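Local coordinates for extracellular ligand-binding receptor (Rhodopseudomonas palustris, PDB 3SG0), which binds benzoylformate (phenylglyoxylate) between its two lobes and probably serves as the solute-binding receptor of a transporter for aromatic acids, at residues 119-124 / 138-143; 307-312 / 352-357. One frame throughout, in Å; residues are numbered along the deposited sequence.

Interaction 1 of 2, residues 119-124 / 138-143; sequences MAAAAI and KVVPND. With 173 (benzoyl-formic acid), chain B.
K138 NZ donates a hydrogen bond to A121 O (2.8 Å) from well above the carbonyl plane, and the same ammonium donates to V140 O and to the side-chain atom N142 OD1, the last bond lying in the amide plane on a lone pair. A121 O takes a second, longer bond from D143 N, on the face of its carbonyl plane opposite the lysine. The setting is the ligand-facing edge of a type I periplasmic-binding-protein lobe: 119-124 is the loop after strand 116-118, while 138-143 runs from the neighbouring strand 136-138 into the start of helix 143-156, with N142 at the N-cap position. K138 runs out straight, then bends at its last torsion (chi4 -70°), which turns NZ in among the three oxygens; its CE lies 3.3 Å from A122 O. Were K138 an alanine, N142 OD1 would lose its lysine donor, V140 O would keep N365 and A121 O its longer bond from D143 N, and the tie between 119-124 and 138-143 would probably weaken.

The grip probably helps fix the A121 peptide, whose own N-H is given to O1B of benzoylformate (A121 N to O1B 3.0 Å, 153° at the hydrogen); T99 and R198 also bond the ligand. The D143 carboxylate lies beside the A121 peptide, its OD2 3.3 Å from A121 CB, while OD1 is held by Y175 and H247. Further along, A123 CB rests on N142 CB at 4.0 Å. At the other end a water links A120 O to V140 N. V140 points at the first loop, and with CG1 anti to the backbone N (chi1 174°) that methyl is shared between A121 CB and the ligand ring, 3.9 Å from C3.

Interaction 2 of 2, residues 307-312 / 352-357; sequences FGVHLW and LNNGLS. With 173 (benzoyl-formic acid), chain B.
N353 and N354 turn their side chains onto helix 306-328, V309 chiefly against N353 and H310 against N354. V309 CG2 presses on the N353 amide, 3.3 Å from ND2, while its CG1 meets N353 CB and reaches the N354 amide too, 4.0 Å from ND2. The valine torsion (chi1 97°) is strained away from a staggered position, and CG2 fits closely against the amide. N354 comes to the edge of the H310 imidazole, its ND2 near the ring plane and 3.0 Å from CD2, a tight contact and not a bond, with amide and ring planes 35° apart; N354 OD1 lies 3.3 Å from H310 NE2. The two asparagines are the central residues of a type I beta turn from L352 to G355, which closes a hairpin of strands 350-352 and 355-357 and sets both amides against the helix. D313, one turn beyond V309, takes a hydrogen bond from each amide: OD1 from N353 ND2 and OD2 from N354 ND2. W312 makes a slighter contact, CD1 against N353 ND2. On the ligand side H310 CE1 approaches the benzoylformate ring at 4.0 Å from C3, and F307 meets the same atom with its ring edge, CE2 to C3 3.7 Å.

Overall arrangement
Along the chain interaction 1 closes before interaction 2 opens, and their centres lie about 11 Å apart. The first joins two loops after the C-terminal ends of the last two strands of the mixed sheet, 116-118 and 136-138, the latter being its outermost; the second rests the hairpin 350-352/355-357 on helix 306-328. They meet directly: V140 CG2 packs on H310 CG at 3.5 Å, and V139 and P141 lie against N354. Both contacts reach benzoylformate, interaction 1 at its carboxylate and ring, interaction 2 at the ring alone. The loops and helix 306-328 thus line one side of the pocket, and the hairpin backs both from the far side of H310 and V139.

Interaction 1 of 2, residues 119-124 / 138-143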
loop_
_atom_site.group_PDB
_atom_site.type_symbol
_atom_site.label_atom_id
_atom_site.label_comp_id
_atom_site.label_asym_id
_atom_site.label_seq_id
_atom_site.Cartn_x
_atom_site.Cartn_y
_atom_site.Cartn_z
HETATM N N MSE A 119 -3.267 5.710 -0.618
HETATM C CA MSE A 119 -1.980 5.015 -0.642
HETATM C C MSE A 119 -1.993 3.716 0.167
HETATM O O MSE A 119 -0.953 3.065 0.320
HETATM C CB MSE A 119 -0.848 5.945 -0.187
HETATM C CG MSE A 119 -0.681 7.154 -1.098
HETATM SE SE MSE A 119 0.787 8.306 -0.603
HETATM C CE MSE A 119 0.021 9.099 1.008
ATOM N N ALA A 120 -3.166 3.331 0.660
ATOM C CA ALA A 120 -3.310 2.151 1.498
ATOM C C ALA A 120 -3.742 0.935 0.675
ATOM O O ALA A 120 -3.940 1.038 -0.540
ATOM C CB ALA A 120 -4.279 2.450 2.627
ATOM N N ALA A 121 -3.886 -0.212 1.337
ATOM C CA ALA A 121 -3.900 -1.497 0.628
ATOM C C ALA A 121 -5.218 -2.264 0.583
ATOM O O ALA A 121 -5.422 -3.060 -0.336
ATOM C CB ALA A 121 -2.819 -2.416 1.206
ATOM N N ALA A 122 -6.084 -2.113 1.581
ATOM C CA ALA A 122 -7.247 -3.008 1.673
ATOM C C ALA A 122 -8.234 -2.839 0.520
ATOM O O ALA A 122 -8.532 -1.728 0.101
ATOM C CB ALA A 122 -7.960 -2.821 2.990
ATOM N N ALA A 123 -8.756 -3.958 0.024
ATOM C CA ALA A 123 -9.673 -3.932 -1.111
ATOM C C ALA A 123 -10.886 -3.040 -0.873
ATOM O O ALA A 123 -11.364 -2.389 -1.805
ATOM C CB ALA A 123 -10.126 -5.343 -1.445
ATOM N N ILE A 124 -11.370 -2.997 0.368
ATOM C CA ILE A 124 -12.578 -2.252 0.706
ATOM C C ILE A 124 -12.454 -0.755 0.404
ATOM O O ILE A 124 -13.456 -0.041 0.315
ATOM C CB ILE A 124 -12.959 -2.499 2.190
ATOM C CG1 ILE A 124 -14.357 -1.977 2.507
ATOM C CG2 ILE A 124 -11.947 -1.880 3.131
ATOM C CD1 ILE A 124 -14.855 -2.413 3.867
ATOM N N LYS A 138 -6.562 3.824 -6.492
ATOM C CA LYS A 138 -5.737 3.079 -5.552
ATOM C C LYS A 138 -4.618 2.334 -6.260
ATOM O O LYS A 138 -4.856 1.305 -6.892
ATOM C CB LYS A 138 -6.643 2.094 -4.809
ATOM C CG LYS A 138 -5.960 1.209 -3.794
ATOM C CD LYS A 138 -6.996 0.385 -3.036
ATOM C CE LYS A 138 -6.375 -0.541 -2.022
ATOM N NZ LYS A 138 -5.631 -1.642 -2.684
ATOM N N VAL A 139 -3.393 2.833 -6.136
ATOM C CA VAL A 139 -2.269 2.201 -6.824
ATOM C C VAL A 139 -1.715 0.945 -6.161
ATOM O O VAL A 139 -1.097 0.133 -6.853
ATOM C CB VAL A 139 -1.109 3.181 -7.097
ATOM C CG1 VAL A 139 -1.563 4.292 -8.032
ATOM C CG2 VAL A 139 -0.492 3.712 -5.803
ATOM N N VAL A 140 -1.892 0.754 -4.855
ATOM C CA VAL A 140 -1.391 -0.475 -4.233
ATOM C C VAL A 140 -2.348 -1.595 -4.610
ATOM O O VAL A 140 -3.553 -1.421 -4.496
ATOM C CB VAL A 140 -1.323 -0.340 -2.701
ATOM C CG1 VAL A 140 -0.933 -1.669 -2.069
ATOM C CG2 VAL A 140 -0.336 0.747 -2.308
ATOM N N PRO A 141 -1.840 -2.751 -5.077
ATOM C CA PRO A 141 -2.792 -3.818 -5.416
ATOM C C PRO A 141 -3.665 -4.236 -4.240
ATOM O O PRO A 141 -3.202 -4.340 -3.105
ATOM C CB PRO A 141 -1.876 -4.965 -5.857
ATOM C CG PRO A 141 -0.659 -4.260 -6.397
ATOM C CD PRO A 141 -0.457 -3.129 -5.424
ATOM N N ASN A 142 -4.940 -4.475 -4.529
ATOM C CA ASN A 142 -5.872 -4.929 -3.510
ATOM C C ASN A 142 -5.348 -6.164 -2.782
ATOM O O ASN A 142 -4.868 -7.123 -3.402
ATOM C CB ASN A 142 -7.225 -5.252 -4.137
ATOM C CG ASN A 142 -8.012 -4.015 -4.533
ATOM O OD1 ASN A 142 -7.690 -2.891 -4.151
ATOM N ND2 ASN A 142 -9.070 -4.233 -5.303
ATOM N N ASP A 143 -5.486 -6.154 -1.458
ATOM C CA ASP A 143 -4.962 -7.231 -0.632
ATOM C C ASP A 143 -5.554 -8.586 -0.957
ATOM O O ASP A 143 -4.896 -9.597 -0.728
ATOM C CB ASP A 143 -5.164 -6.932 0.855
ATOM C CG ASP A 143 -4.209 -5.882 1.365
ATOM O OD1 ASP A 143 -3.012 -5.946 0.986
ATOM O OD2 ASP A 143 -4.655 -5.000 2.125
HETATM O O1B 173 B . -3.308 -0.475 4.230
HETATM C C1 173 B . -2.705 -0.510 5.270
HETATM O O1A 173 B . -3.307 -0.309 6.507
HETATM C C2 173 B . -1.288 -1.014 5.311
HETATM O O2 173 B . -0.777 -1.303 6.352
HETATM C C1G 173 B . -0.545 -1.069 4.013
HETATM C C2D 173 B . -0.628 0.117 3.058
HETATM C C2E 173 B . 0.096 0.068 1.729
HETATM C C3 173 B . 0.889 -1.184 1.359
HETATM C C1E 173 B . 0.951 -2.369 2.342
HETATM C C1D 173 B . 0.242 -2.323 3.679
HETATM O O HOH W 1 -3.000 2.482 -2.816
#

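Interaction 2 of 2, residues 307-312 / 352-357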
loop_
_atom_site.group_PDB
_atom_site.type_symbol
_atom_site.label_atom_id
_atom_site.label_comp_id
_atom_site.label_asym_id
_atom_site.label_seq_id
_atom_site.Cartn_x
_atom_site.Cartn_y
_atom_site.Cartn_z
ATOM N N PHE A 307 7.349 2.392 0.105
ATOM C CA PHE A 307 6.161 3.157 0.457
ATOM C C PHE A 307 6.112 4.524 -0.202
ATOM O O PHE A 307 5.032 5.027 -0.490
ATOM C CB PHE A 307 5.937 3.154 1.968
ATOM C CG PHE A 307 5.679 1.779 2.472
ATOM C CD1 PHE A 307 6.674 1.036 3.091
ATOM C CD2 PHE A 307 4.465 1.170 2.202
ATOM C CE1 PHE A 307 6.433 -0.279 3.475
ATOM C CE2 PHE A 307 4.228 -0.142 2.581
ATOM C CZ PHE A 307 5.211 -0.866 3.212
ATOM N N GLY A 308 7.273 5.106 -0.494
ATOM C CA GLY A 308 7.301 6.357 -1.230
ATOM C C GLY A 308 6.740 6.208 -2.638
ATOM O O GLY A 308 6.173 7.148 -3.212
ATOM N N VAL A 309 6.898 5.019 -3.210
ATOM C CA VAL A 309 6.439 4.788 -4.574
ATOM C C VAL A 309 4.917 4.785 -4.663
ATOM O O VAL A 309 4.365 4.975 -5.741
ATOM C CB VAL A 309 7.078 3.522 -5.207
ATOM C CG1 VAL A 309 6.155 2.307 -5.105
ATOM C CG2 VAL A 309 7.433 3.798 -6.662
ATOM N N HIS A 310 4.231 4.600 -3.544
ATOM C CA HIS A 310 2.771 4.668 -3.569
ATOM C C HIS A 310 2.321 6.098 -3.817
ATOM O O HIS A 310 1.292 6.327 -4.462
ATOM C CB HIS A 310 2.198 4.040 -2.298
ATOM C CG HIS A 310 2.605 2.614 -2.182
ATOM N ND1 HIS A 310 2.752 1.905 -1.006
ATOM C CD2 HIS A 310 2.957 1.777 -3.181
ATOM C CE1 HIS A 310 3.167 0.679 -1.298
ATOM N NE2 HIS A 310 3.290 0.579 -2.609
ATOM N N LEU A 311 3.100 7.067 -3.346
ATOM C CA LEU A 311 2.847 8.462 -3.692
ATOM C C LEU A 311 3.256 8.713 -5.147
ATOM O O LEU A 311 2.503 9.294 -5.933
ATOM C CB LEU A 311 3.594 9.397 -2.741
ATOM C CG LEU A 311 3.491 10.889 -3.062
ATOM C CD1 LEU A 311 2.050 11.347 -3.227
ATOM C CD2 LEU A 311 4.201 11.691 -1.985
ATOM N N TRP A 312 4.446 8.250 -5.514
ATOM C CA TRP A 312 4.954 8.450 -6.867
ATOM C C TRP A 312 3.986 7.917 -7.934
ATOM O O TRP A 312 3.630 8.635 -8.876
ATOM C CB TRP A 312 6.319 7.781 -7.006
ATOM C CG TRP A 312 6.965 7.985 -8.338
ATOM C CD1 TRP A 312 6.907 7.149 -9.405
ATOM C CD2 TRP A 312 7.765 9.101 -8.742
ATOM N NE1 TRP A 312 7.623 7.670 -10.456
ATOM C CE2 TRP A 312 8.166 8.867 -10.072
ATOM C CE3 TRP A 312 8.194 10.268 -8.103
ATOM C CZ2 TRP A 312 8.964 9.764 -10.783
ATOM C CZ3 TRP A 312 8.990 11.155 -8.812
ATOM C CH2 TRP A 312 9.365 10.897 -10.135
ATOM N N LEU A 352 3.144 0.462 -13.706
ATOM C CA LEU A 352 3.492 1.222 -12.511
ATOM C C LEU A 352 4.461 0.387 -11.689
ATOM O O LEU A 352 4.616 -0.807 -11.926
ATOM C CB LEU A 352 2.228 1.497 -11.683
ATOM C CG LEU A 352 1.182 2.416 -12.318
ATOM C CD1 LEU A 352 -0.052 2.496 -11.451
ATOM C CD2 LEU A 352 1.755 3.816 -12.569
ATOM N N ASN A 353 5.096 0.999 -10.699
ATOM C CA ASN A 353 5.909 0.231 -9.764
ATOM C C ASN A 353 5.099 -0.810 -9.012
ATOM O O ASN A 353 5.618 -1.844 -8.586
ATOM C CB ASN A 353 6.603 1.170 -8.799
ATOM C CG ASN A 353 7.708 1.928 -9.468
ATOM O OD1 ASN A 353 8.817 1.410 -9.603
ATOM N ND2 ASN A 353 7.417 3.136 -9.941
ATOM N N ASN A 354 3.806 -0.531 -8.868
ATOM C CA ASN A 354 2.884 -1.418 -8.185
ATOM C C ASN A 354 2.346 -2.549 -9.055
ATOM O O ASN A 354 1.703 -3.459 -8.531
ATOM C CB ASN A 354 1.725 -0.600 -7.595
ATOM C CG ASN A 354 2.035 -0.076 -6.210
ATOM O OD1 ASN A 354 1.936 -0.817 -5.234
ATOM N ND2 ASN A 354 2.396 1.197 -6.106
ATOM N N GLY A 355 2.586 -2.500 -10.362
ATOM C CA GLY A 355 2.092 -3.537 -11.256
ATOM C C GLY A 355 1.553 -2.965 -12.546
ATOM O O GLY A 355 1.656 -1.763 -12.801
ATOM N N LEU A 356 0.989 -3.843 -13.370
ATOM C CA LEU A 356 0.378 -3.436 -14.630
ATOM C C LEU A 356 -1.070 -3.047 -14.387
ATOM O O LEU A 356 -1.904 -3.888 -14.032
ATOM C CB LEU A 356 0.464 -4.553 -15.671
ATOM C CG LEU A 356 -0.126 -4.204 -17.041
ATOM C CD1 LEU A 356 0.658 -3.083 -17.705
ATOM C CD2 LEU A 356 -0.154 -5.431 -17.938
ATOM N N SER A 357 -1.353 -1.766 -14.586
ATOM C CA SER A 357 -2.616 -1.174 -14.186
ATOM C C SER A 357 -3.556 -0.919 -15.360
ATOM O O SER A 357 -3.177 -0.283 -16.348
ATOM C CB SER A 357 -2.300 0.138 -13.484
ATOM O OG SER A 357 -3.481 0.859 -13.179
HETATM O O1B 173 B . -3.308 -0.475 4.230
HETATM C C1 173 B . -2.705 -0.510 5.270
HETATM O O1A 173 B . -3.307 -0.309 6.507
HETATM C C2 173 B . -1.288 -1.014 5.311
HETATM O O2 173 B . -0.777 -1.303 6.352
HETATM C C1G 173 B . -0.545 -1.069 4.013
HETATM C C2D 173 B . -0.628 0.117 3.058
HETATM C C2E 173 B . 0.096 0.068 1.729
HETATM C C3 173 B . 0.889 -1.184 1.359
HETATM C C1E 173 B . 0.951 -2.369 2.342
HETATM C C1D 173 B . 0.242 -2.323 3.679
#